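Local atomic coordinates of delta-1-pyrroline-5-carboxylate dehydrogenase, mitochondrial (PDB entry 4E3X), a protein that probably oxidises the semialdehyde of L-glutamate, which forms from delta-1-pyrroline-5-carboxylate, irreversibly to glutamate with NAD+, the second step of proline breakdown in mitochondria. Residues V490-A493 with T494-R498; A132-S136 with G137-A141; G534-Y537 with I538-W541; F291-L294 with W295-A299. One frame throughout, in Å; residues are numbered along the deposited sequence.

From the N terminus the chain meets contact 2 first (132-141), then contact 4 (291-299), contact 1 (490-498) and contact 3 (534-541). Each is local, made within one unbroken run, so they follow in series and none nests in or crosses another. Contact 2 turns the chain from helix 121-136 into helix 140-151. Contact 4 lies within helix 288-300, the crossover between strands 279-285 and 310-314 of the five-stranded parallel sheet, and contact 1 ends helix 487-496 between strands 476-483 and 503-506. Contact 3 shapes the loop before strand 542-550. Contacts 1, 3 and 4 also meet the second subunit; contacts 3 and 4 approach to about 8 Å between nearest atoms.

Contact 1: residues V490-A493 with T494-R498; sequences VQEA and TRMLR
The carbonyl oxygen of V490 is gripped twice by T494. The hydroxyl OG1 of T494 donates to V490 O over 2.7 Å, and the backbone N of T494 donates to that same V490 O over 2.9 Å. The two donors arrive from opposite faces of the carbonyl plane, the hydroxyl well above it (36° out), which lets one oxygen serve both. The torsion chi1 of T494 (-62°) explains the reach: it sets OG1 beside the backbone N, facing back along the helix. Replacing T494 by a valine would probably leave V490 O with its backbone partner alone and the side chain without its polar tie to the preceding turn.

One residue on, R495 bends at chi3 (-62°) and folds its guanidinium back over the helix, with one flat face above Q491 O, 3.5 Å from the plane. NH2 of R495 comes within 3.5 Å of E492 CA. E492 and M496 run alongside each other, CG of E492 lying 3.9 Å from SD of M496 in the conformer given, while the carboxylate of E492 is held by the hydroxyl of Y463. On the buried side L497 sets its CB 3.3 Å from A493 O, and L497 N donates to A493 O. Beyond it, R498 forms a salt bridge with D117 of the second subunit. Backbone i to i+4 bonds and a threonine hydroxyl returning to the carbonyl four residues earlier are common within alpha-helices; here they lie in the last turns of the crossover helix between strands 476-483 and 503-506, a beta-alpha-beta unit whose helix ends where L497 departs from helical angles.

Contact 2: residues A132-S136 with G137-A141; sequences ADMLS and GPRRA
M134 and R139 lie side by side and point the same way, the methyl CE of M134 meeting NH2 of R139 at 3.5 Å. M134 is extended through chi2 and bends at chi3 (68°), which turns CE toward the arginine. R139 is folded twice, at chi2 and chi3, and its chain starts close over the methionine carbonyl: CB of R139 is 3.3 Å from M134 O. That oxygen also accepts the backbone N of R139 over 2.9 Å, with G137 N as a second, weak donor.

R140 takes a contrasting shape. Its chain is extended from CG to NE, and with CG anti to the backbone N (chi1 -156°) it runs back beside the end of helix 121-136, CB of R140 lying 3.1 Å from L135 O. At its end NH2 donates to S136 O over 3.0 Å, in line with a lone pair, the oxygen only 1° out of the guanidinium plane.

Ahead of both arginines the chain gives up its helical conformation at G137, where a type I beta turn to R140 starts, closed by R140 N bonding to G137 O; CD of P138 packs 3.4 Å from M134 O. Both arginines also form salt bridges outside this turn, R139 with E251 and E142, R140 with E159 and E35, the last also holding the hydroxyl of S136. R140, bonded to S136 O, would probably be favoured by the helix dipole, and the carboxylates are likely to offset the charge of both arginines.

Contact 3: residues G534-Y537 with I538-W541; sequences GPHY and ILRW
Y537 and W541 meet edge to face, the indole bringing its five-membered ring toward the phenol face with centroids 5.2 Å apart and planes at 76°. Traced outward, the tyrosine begins with CB, 3.1 Å from I538 N. Having CG anti to the backbone N (chi1 -179°) carries the ring away from its own amide, and CG and CD2 still lie near I538 N. Farther along, CE1 and CE2 both lie near W541 NE1, and CZ is 3.9 Å from that nitrogen, which sits above the ring, offset toward its rim. The tip, OH, is bonded to N283. W541 NE1 itself is buried without a hydrogen-bond acceptor, so the tyrosine face is what it meets here.

The backbone that sets this pair is a short 3-10 turn: L539 N donates to H536 O over 3.0 Å and R540 N to Y537 O over 3.1 Å, both i to i+3 and both well above the carbonyl planes. This turn leads into strand 542-550 of the aldehyde dehydrogenase fold, with the tyrosine side chain about 8 Å from that of the catalytic base E314.

On another side of the turn CD1 of L539 reaches the edge of the H536 imidazole, 4.2 Å from CD2 of H536; the leucine side chain also packs on L539 of the second subunit. A water links G534 O and I538 N at the entry to the turn, accepting from I538 N at 3.1 Å.

Contact 4: residues F291-L294 with W295-A299; sequences FKHL and WRQVA. With PRO (proline), chain C.
Two cationic side chains run alongside each other here, K292 and R296; in the R296 conformer described, NZ of K292 lies 4.5 Å from NH1 of R296. The pairing is explained by anions: both bind D303 of the second subunit, and K292 also binds the carboxylate of a bound proline, K292 NZ donating to PRO O over 2.8 Å. The lysine bends at chi3 (-49°), and CD of K292 also approaches PRO O, at 3.2 Å. The same proline is bonded to L302 O of the second subunit, so the ligand lies at the dimer interface.

H293 and Q297 are matched differently. CG of Q297 sits over one face of the imidazole, 4.2 Å from its centroid and 18° off the ring normal, a CH-pi contact. The amide carbon CD of Q297 lies 3.4 Å from NE2 of H293, the ring and amide planes being 31° apart. The amide nitrogen of Q297 is tied to D271. An alanine in place of Q297 would probably uncover that imidazole face and leave D271 without this amide donor.

Toward strand 310-314 and the second subunit, F291 and W295 cross, CE2 of F291 touching CE3 of W295 at 3.8 Å; the phenylalanine approaches the indole at its edge. F291 also meets F308 of the second subunit edge to face. Backbone i to i+4 bonds run through the whole segment. Helix 288-300 thus packs F291, W295 and V298 on L311 of strand 310-314, L294 on F284 of strand 279-285, and Q297 and V298 on helix 266-274.

Contact 1: residues V490-A493 with T494-R498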
loop_
_atom_site.group_PDB
_atom_site.type_symbol
_atom_site.label_atom_id
_atom_site.label_comp_id
_atom_site.label_asym_id
_atom_site.label_seq_id
_atom_site.Cartn_x
_atom_site.Cartn_y
_atom_site.Cartn_z
ATOM N N VAL B 490 -5.782 -31.692 -6.268
ATOM C CA VAL B 490 -5.855 -30.264 -6.555
ATOM C C VAL B 490 -5.986 -29.458 -5.270
ATOM O O VAL B 490 -5.322 -28.440 -5.105
ATOM C CB VAL B 490 -7.010 -29.943 -7.524
ATOM C CG1 VAL B 490 -7.247 -28.440 -7.614
ATOM C CG2 VAL B 490 -6.701 -30.507 -8.895
ATOM N N GLN B 491 -6.817 -29.925 -4.348
ATOM C CA GLN B 491 -6.998 -29.228 -3.080
ATOM C C GLN B 491 -5.697 -29.207 -2.280
ATOM O O GLN B 491 -5.323 -28.182 -1.710
ATOM C CB GLN B 491 -8.129 -29.877 -2.277
ATOM C CG GLN B 491 -9.500 -29.641 -2.892
ATOM C CD GLN B 491 -10.553 -30.607 -2.383
ATOM O OE1 GLN B 491 -10.333 -31.341 -1.420
ATOM N NE2 GLN B 491 -11.709 -30.617 -3.039
ATOM N N GLU B 492 -5.005 -30.343 -2.257
ATOM C CA GLU B 492 -3.728 -30.458 -1.563
ATOM C C GLU B 492 -2.667 -29.551 -2.181
ATOM O O GLU B 492 -1.977 -28.808 -1.477
ATOM C CB GLU B 492 -3.238 -31.910 -1.589
ATOM C CG GLU B 492 -1.913 -32.129 -0.866
ATOM C CD GLU B 492 -1.473 -33.587 -0.861
ATOM O OE1 GLU B 492 -2.071 -34.400 -1.594
ATOM O OE2 GLU B 492 -0.534 -33.921 -0.114
ATOM N N ALA B 493 -2.527 -29.626 -3.500
ATOM C CA ALA B 493 -1.529 -28.835 -4.209
ATOM C C ALA B 493 -1.807 -27.348 -4.041
ATOM O O ALA B 493 -0.884 -26.554 -3.876
ATOM C CB ALA B 493 -1.484 -29.211 -5.683
ATOM N N THR B 494 -3.084 -26.978 -4.078
ATOM C CA THR B 494 -3.478 -25.591 -3.896
ATOM C C THR B 494 -3.041 -25.068 -2.526
ATOM O O THR B 494 -2.462 -23.987 -2.425
ATOM C CB THR B 494 -4.988 -25.416 -4.112
ATOM O OG1 THR B 494 -5.312 -25.775 -5.465
ATOM C CG2 THR B 494 -5.414 -23.980 -3.856
ATOM N N ARG B 495 -3.274 -25.851 -1.477
ATOM C CA ARG B 495 -2.813 -25.463 -0.149
ATOM C C ARG B 495 -1.284 -25.378 -0.080
ATOM O O ARG B 495 -0.735 -24.417 0.458
ATOM C CB ARG B 495 -3.332 -26.428 0.924
ATOM C CG ARG B 495 -4.830 -26.339 1.192
ATOM C CD ARG B 495 -5.234 -27.218 2.380
ATOM N NE ARG B 495 -4.967 -28.638 2.147
ATOM C CZ ARG B 495 -5.854 -29.495 1.645
ATOM N NH1 ARG B 495 -7.071 -29.078 1.322
ATOM N NH2 ARG B 495 -5.525 -30.768 1.464
ATOM N N MET B 496 -0.594 -26.377 -0.628
ATOM C CA MET B 496 0.867 -26.431 -0.540
ATOM C C MET B 496 1.560 -25.315 -1.313
ATOM O O MET B 496 2.642 -24.872 -0.936
ATOM C CB MET B 496 1.389 -27.790 -1.017
ATOM C CG MET B 496 0.974 -28.955 -0.129
ATOM S SD MET B 496 1.660 -30.544 -0.650
ATOM C CE MET B 496 3.397 -30.305 -0.292
ATOM N N LEU B 497 0.934 -24.868 -2.397
ATOM C CA LEU B 497 1.543 -23.881 -3.281
ATOM C C LEU B 497 0.978 -22.477 -3.095
ATOM O O LEU B 497 1.230 -21.585 -3.914
ATOM C CB LEU B 497 1.397 -24.341 -4.737
ATOM C CG LEU B 497 2.079 -25.676 -5.048
ATOM C CD1 LEU B 497 1.712 -26.160 -6.441
ATOM C CD2 LEU B 497 3.596 -25.550 -4.881
ATOM N N ARG B 498 0.245 -22.284 -2.000
ATOM C CA ARG B 498 -0.438 -21.027 -1.699
ATOM C C ARG B 498 0.427 -19.783 -1.893
ATOM O O ARG B 498 -0.055 -18.764 -2.400
ATOM C CB ARG B 498 -0.952 -21.072 -0.262
ATOM C CG ARG B 498 -1.749 -19.862 0.190
ATOM C CD ARG B 498 -2.342 -20.177 1.564
ATOM N NE ARG B 498 -3.139 -19.103 2.149
ATOM C CZ ARG B 498 -4.455 -18.984 1.997
ATOM N NH1 ARG B 498 -5.103 -17.985 2.578
ATOM N NH2 ARG B 498 -5.122 -19.849 1.244
#

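Contact 2: residues A132-S136 with G137-A141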
loop_
_atom_site.group_PDB
_atom_site.type_symbol
_atom_site.label_atom_id
_atom_site.label_comp_id
_atom_site.label_asym_id
_atom_site.label_seq_id
_atom_site.Cartn_x
_atom_site.Cartn_y
_atom_site.Cartn_z
ATOM N N ALA B 132 -8.912 4.351 -25.039
ATOM C CA ALA B 132 -9.259 2.943 -25.245
ATOM C C ALA B 132 -10.068 2.743 -26.522
ATOM O O ALA B 132 -9.853 1.784 -27.251
ATOM C CB ALA B 132 -10.016 2.401 -24.050
ATOM N N ASP B 133 -10.995 3.654 -26.787
ATOM C CA ASP B 133 -11.823 3.582 -27.981
ATOM C C ASP B 133 -10.972 3.742 -29.242
ATOM O O ASP B 133 -11.170 3.033 -30.235
ATOM C CB ASP B 133 -12.914 4.657 -27.907
ATOM C CG ASP B 133 -13.878 4.606 -29.075
ATOM O OD1 ASP B 133 -14.848 3.820 -29.015
ATOM O OD2 ASP B 133 -13.685 5.373 -30.039
ATOM N N MET B 134 -10.009 4.660 -29.197
ATOM C CA MET B 134 -9.101 4.859 -30.325
ATOM C C MET B 134 -8.242 3.620 -30.571
ATOM O O MET B 134 -8.061 3.188 -31.705
ATOM C CB MET B 134 -8.213 6.074 -30.075
ATOM C CG MET B 134 -8.993 7.384 -29.988
ATOM S SD MET B 134 -8.017 8.745 -29.306
ATOM C CE MET B 134 -6.833 8.970 -30.626
ATOM N N LEU B 135 -7.713 3.048 -29.495
ATOM C CA LEU B 135 -6.905 1.834 -29.580
ATOM C C LEU B 135 -7.717 0.659 -30.113
ATOM O O LEU B 135 -7.190 -0.169 -30.853
ATOM C CB LEU B 135 -6.325 1.488 -28.211
ATOM C CG LEU B 135 -5.199 2.394 -27.719
ATOM C CD1 LEU B 135 -5.048 2.281 -26.204
ATOM C CD2 LEU B 135 -3.892 2.050 -28.420
ATOM N N SER B 136 -8.990 0.579 -29.729
ATOM C CA SER B 136 -9.858 -0.512 -30.158
ATOM C C SER B 136 -10.089 -0.451 -31.659
ATOM O O SER B 136 -10.072 -1.477 -32.351
ATOM C CB SER B 136 -11.198 -0.450 -29.416
ATOM O OG SER B 136 -12.094 -1.436 -29.882
ATOM N N GLY B 137 -10.312 0.759 -32.160
ATOM C CA GLY B 137 -10.710 0.954 -33.539
ATOM C C GLY B 137 -9.606 1.462 -34.435
ATOM O O GLY B 137 -8.786 0.679 -34.912
ATOM N N PRO B 138 -9.581 2.783 -34.677
ATOM C CA PRO B 138 -8.737 3.330 -35.741
ATOM C C PRO B 138 -7.237 3.185 -35.511
ATOM O O PRO B 138 -6.494 3.198 -36.488
ATOM C CB PRO B 138 -9.138 4.810 -35.780
ATOM C CG PRO B 138 -9.700 5.093 -34.411
ATOM C CD PRO B 138 -10.412 3.819 -34.037
ATOM N N ARG B 139 -6.805 3.048 -34.262
ATOM C CA ARG B 139 -5.372 2.982 -33.966
ATOM C C ARG B 139 -4.884 1.571 -33.659
ATOM O O ARG B 139 -3.708 1.379 -33.351
ATOM C CB ARG B 139 -5.000 3.938 -32.822
ATOM C CG ARG B 139 -5.411 5.383 -33.071
ATOM C CD ARG B 139 -4.613 6.021 -34.207
ATOM N NE ARG B 139 -3.445 6.759 -33.727
ATOM C CZ ARG B 139 -3.482 8.022 -33.311
ATOM N NH1 ARG B 139 -2.373 8.618 -32.891
ATOM N NH2 ARG B 139 -4.628 8.694 -33.306
ATOM N N ARG B 140 -5.779 0.591 -33.743
ATOM C CA ARG B 140 -5.414 -0.779 -33.384
ATOM C C ARG B 140 -4.271 -1.299 -34.246
ATOM O O ARG B 140 -3.288 -1.832 -33.736
ATOM C CB ARG B 140 -6.616 -1.728 -33.492
ATOM C CG ARG B 140 -6.467 -2.979 -32.617
ATOM C CD ARG B 140 -7.476 -4.057 -33.006
ATOM N NE ARG B 140 -7.640 -5.091 -31.985
ATOM C CZ ARG B 140 -8.574 -5.057 -31.039
ATOM N NH1 ARG B 140 -8.670 -6.045 -30.159
ATOM N NH2 ARG B 140 -9.411 -4.025 -30.970
ATOM N N ALA B 141 -4.404 -1.159 -35.559
ATOM C CA ALA B 141 -3.413 -1.729 -36.460
ATOM C C ALA B 141 -2.044 -1.085 -36.231
ATOM O O ALA B 141 -1.018 -1.771 -36.235
ATOM C CB ALA B 141 -3.862 -1.599 -37.919
#

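Contact 3: residues G534-Y537 with I538-W541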
loop_
_atom_site.group_PDB
_atom_site.type_symbol
_atom_site.label_atom_id
_atom_site.label_comp_id
_atom_site.label_asym_id
_atom_site.label_seq_id
_atom_site.Cartn_x
_atom_site.Cartn_y
_atom_site.Cartn_z
ATOM N N GLY B 534 -6.687 -5.624 -11.151
ATOM C CA GLY B 534 -7.753 -5.732 -10.171
ATOM C C GLY B 534 -8.197 -4.382 -9.640
ATOM O O GLY B 534 -7.620 -3.348 -9.976
ATOM N N PRO B 535 -9.216 -4.389 -8.777
ATOM C CA PRO B 535 -9.900 -3.176 -8.325
ATOM C C PRO B 535 -9.136 -2.377 -7.267
ATOM O O PRO B 535 -9.534 -1.260 -6.951
ATOM C CB PRO B 535 -11.204 -3.729 -7.737
ATOM C CG PRO B 535 -10.823 -5.090 -7.240
ATOM C CD PRO B 535 -9.850 -5.615 -8.254
ATOM N N HIS B 536 -8.059 -2.931 -6.728
ATOM C CA HIS B 536 -7.365 -2.283 -5.616
ATOM C C HIS B 536 -6.079 -1.568 -6.010
ATOM O O HIS B 536 -5.545 -0.769 -5.241
ATOM C CB HIS B 536 -7.068 -3.311 -4.526
ATOM C CG HIS B 536 -8.284 -4.022 -4.034
ATOM N ND1 HIS B 536 -8.411 -5.393 -4.078
ATOM C CD2 HIS B 536 -9.434 -3.551 -3.499
ATOM C CE1 HIS B 536 -9.589 -5.736 -3.591
ATOM N NE2 HIS B 536 -10.230 -4.638 -3.232
ATOM N N TYR B 537 -5.571 -1.872 -7.200
ATOM C CA TYR B 537 -4.314 -1.289 -7.670
ATOM C C TYR B 537 -4.298 0.235 -7.585
ATOM O O TYR B 537 -3.303 0.821 -7.148
ATOM C CB TYR B 537 -4.087 -1.731 -9.105
ATOM C CG TYR B 537 -2.810 -1.252 -9.754
ATOM C CD1 TYR B 537 -1.572 -1.699 -9.307
ATOM C CD2 TYR B 537 -2.847 -0.396 -10.847
ATOM C CE1 TYR B 537 -0.402 -1.294 -9.922
ATOM C CE2 TYR B 537 -1.680 0.020 -11.471
ATOM C CZ TYR B 537 -0.461 -0.440 -11.008
ATOM O OH TYR B 537 0.701 -0.041 -11.636
ATOM N N ILE B 538 -5.394 0.873 -7.985
ATOM C CA ILE B 538 -5.450 2.332 -8.014
ATOM C C ILE B 538 -5.296 2.951 -6.625
ATOM O O ILE B 538 -4.901 4.112 -6.506
ATOM C CB ILE B 538 -6.738 2.874 -8.673
ATOM C CG1 ILE B 538 -7.974 2.229 -8.041
ATOM C CG2 ILE B 538 -6.695 2.679 -10.187
ATOM C CD1 ILE B 538 -9.267 2.897 -8.441
ATOM N N LEU B 539 -5.568 2.171 -5.581
ATOM C CA LEU B 539 -5.452 2.675 -4.212
ATOM C C LEU B 539 -4.017 3.037 -3.832
ATOM O O LEU B 539 -3.797 3.837 -2.920
ATOM C CB LEU B 539 -6.041 1.690 -3.204
ATOM C CG LEU B 539 -7.558 1.562 -3.297
ATOM C CD1 LEU B 539 -8.046 0.347 -2.539
ATOM C CD2 LEU B 539 -8.208 2.831 -2.768
ATOM N N ARG B 540 -3.035 2.443 -4.507
ATOM C CA ARG B 540 -1.654 2.833 -4.233
ATOM C C ARG B 540 -1.362 4.264 -4.687
ATOM O O ARG B 540 -0.390 4.877 -4.232
ATOM C CB ARG B 540 -0.663 1.882 -4.904
ATOM C CG ARG B 540 -0.661 0.448 -4.353
ATOM C CD ARG B 540 -0.418 0.367 -2.822
ATOM N NE ARG B 540 0.955 0.705 -2.419
ATOM C CZ ARG B 540 1.279 1.470 -1.373
ATOM N NH1 ARG B 540 0.334 2.027 -0.627
ATOM N NH2 ARG B 540 2.556 1.699 -1.082
ATOM N N TRP B 541 -2.197 4.808 -5.577
ATOM C CA TRP B 541 -1.910 6.104 -6.202
ATOM C C TRP B 541 -2.820 7.226 -5.713
ATOM O O TRP B 541 -2.843 8.308 -6.292
ATOM C CB TRP B 541 -1.900 5.984 -7.740
ATOM C CG TRP B 541 -1.078 4.808 -8.144
ATOM C CD1 TRP B 541 -1.523 3.654 -8.719
ATOM C CD2 TRP B 541 0.324 4.629 -7.914
ATOM N NE1 TRP B 541 -0.482 2.768 -8.876
ATOM C CE2 TRP B 541 0.665 3.346 -8.394
ATOM C CE3 TRP B 541 1.330 5.430 -7.354
ATOM C CZ2 TRP B 541 1.961 2.842 -8.322
ATOM C CZ3 TRP B 541 2.616 4.933 -7.295
ATOM C CH2 TRP B 541 2.924 3.652 -7.785
HETATM O O HOH W 1 -7.320 -0.606 -9.867
#

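Contact 4: residues F291-L294 with W295-A299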
loop_
_atom_site.group_PDB
_atom_site.type_symbol
_atom_site.label_atom_id
_atom_site.label_comp_id
_atom_site.label_asym_id
_atom_site.label_seq_id
_atom_site.Cartn_x
_atom_site.Cartn_y
_atom_site.Cartn_z
ATOM N N PHE B 291 14.997 -2.657 -8.902
ATOM C CA PHE B 291 13.980 -2.251 -7.938
ATOM C C PHE B 291 14.597 -2.051 -6.549
ATOM O O PHE B 291 14.323 -1.061 -5.871
ATOM C CB PHE B 291 12.822 -3.256 -7.900
ATOM C CG PHE B 291 11.677 -2.824 -7.031
ATOM C CD1 PHE B 291 11.001 -1.636 -7.282
ATOM C CD2 PHE B 291 11.272 -3.604 -5.956
ATOM C CE1 PHE B 291 9.949 -1.235 -6.476
ATOM C CE2 PHE B 291 10.223 -3.209 -5.150
ATOM C CZ PHE B 291 9.566 -2.024 -5.401
ATOM N N LYS B 292 15.441 -2.987 -6.134
ATOM C CA LYS B 292 16.110 -2.851 -4.844
ATOM C C LYS B 292 16.984 -1.601 -4.787
ATOM O O LYS B 292 17.033 -0.918 -3.767
ATOM C CB LYS B 292 16.963 -4.081 -4.548
ATOM C CG LYS B 292 16.147 -5.333 -4.249
ATOM C CD LYS B 292 16.968 -6.421 -3.551
ATOM C CE LYS B 292 18.279 -6.671 -4.243
ATOM N NZ LYS B 292 18.957 -7.879 -3.689
ATOM N N HIS B 293 17.679 -1.311 -5.883
ATOM C CA HIS B 293 18.539 -0.139 -5.943
ATOM C C HIS B 293 17.719 1.141 -5.756
ATOM O O HIS B 293 18.082 2.013 -4.968
ATOM C CB HIS B 293 19.278 -0.113 -7.281
ATOM C CG HIS B 293 20.166 1.074 -7.460
ATOM N ND1 HIS B 293 21.282 1.288 -6.683
ATOM C CD2 HIS B 293 20.103 2.114 -8.326
ATOM C CE1 HIS B 293 21.874 2.405 -7.068
ATOM N NE2 HIS B 293 21.183 2.920 -8.068
ATOM N N LEU B 294 16.600 1.239 -6.470
ATOM C CA LEU B 294 15.714 2.396 -6.317
ATOM C C LEU B 294 15.190 2.519 -4.886
ATOM O O LEU B 294 15.120 3.617 -4.326
ATOM C CB LEU B 294 14.555 2.312 -7.310
ATOM C CG LEU B 294 14.960 2.494 -8.770
ATOM C CD1 LEU B 294 13.858 2.000 -9.682
ATOM C CD2 LEU B 294 15.302 3.954 -9.073
ATOM N N TRP B 295 14.815 1.389 -4.300
ATOM C CA TRP B 295 14.348 1.358 -2.924
ATOM C C TRP B 295 15.413 1.912 -1.980
ATOM O O TRP B 295 15.111 2.706 -1.080
ATOM C CB TRP B 295 13.973 -0.081 -2.582
ATOM C CG TRP B 295 13.358 -0.349 -1.237
ATOM C CD1 TRP B 295 13.888 -0.080 -0.003
ATOM C CD2 TRP B 295 12.132 -1.044 -1.004
ATOM N NE1 TRP B 295 13.046 -0.545 0.983
ATOM C CE2 TRP B 295 11.962 -1.137 0.396
ATOM C CE3 TRP B 295 11.154 -1.589 -1.843
ATOM C CZ2 TRP B 295 10.848 -1.753 0.971
ATOM C CZ3 TRP B 295 10.050 -2.193 -1.273
ATOM C CH2 TRP B 295 9.908 -2.272 0.125
ATOM N N ARG B 296 16.658 1.506 -2.185
ATOM C CA ARG B 296 17.765 1.969 -1.355
ATOM C C ARG B 296 18.097 3.451 -1.591
ATOM O O ARG B 296 18.487 4.164 -0.671
ATOM C CB ARG B 296 18.994 1.068 -1.551
ATOM C CG ARG B 296 18.841 -0.326 -0.903
ATOM C CD ARG B 296 20.044 -1.239 -1.164
ATOM N NE ARG B 296 20.203 -2.281 -0.142
ATOM C CZ ARG B 296 20.227 -3.595 -0.373
ATOM N NH1 ARG B 296 20.092 -4.073 -1.599
ATOM N NH2 ARG B 296 20.385 -4.441 0.639
ATOM N N GLN B 297 17.943 3.913 -2.829
ATOM C CA GLN B 297 18.148 5.335 -3.100
ATOM C C GLN B 297 17.116 6.197 -2.380
ATOM O O GLN B 297 17.438 7.253 -1.836
ATOM C CB GLN B 297 18.111 5.622 -4.595
ATOM C CG GLN B 297 19.348 5.112 -5.307
ATOM C CD GLN B 297 19.423 5.556 -6.751
ATOM O OE1 GLN B 297 18.530 5.262 -7.542
ATOM N NE2 GLN B 297 20.494 6.265 -7.104
ATOM N N VAL B 298 15.870 5.742 -2.361
ATOM C CA VAL B 298 14.843 6.463 -1.625
ATOM C C VAL B 298 15.158 6.473 -0.125
ATOM O O VAL B 298 15.062 7.506 0.534
ATOM C CB VAL B 298 13.457 5.865 -1.895
ATOM C CG1 VAL B 298 12.441 6.402 -0.900
ATOM C CG2 VAL B 298 13.033 6.175 -3.325
ATOM N N ALA B 299 15.580 5.335 0.412
ATOM C CA ALA B 299 15.930 5.278 1.825
ATOM C C ALA B 299 17.097 6.215 2.153
ATOM O O ALA B 299 17.072 6.914 3.168
ATOM C CB ALA B 299 16.256 3.873 2.229
HETATM N N PRO C . 14.982 -9.688 -0.831
HETATM C CA PRO C . 15.004 -10.684 -1.907
HETATM C C PRO C . 16.189 -10.436 -2.819
HETATM O O PRO C . 16.886 -9.440 -2.628
HETATM C CB PRO C . 13.698 -10.413 -2.661
HETATM C CG PRO C . 12.845 -9.628 -1.704
HETATM C CD PRO C . 13.815 -8.794 -0.944
HETATM O OXT PRO C . 16.471 -11.213 -3.736
#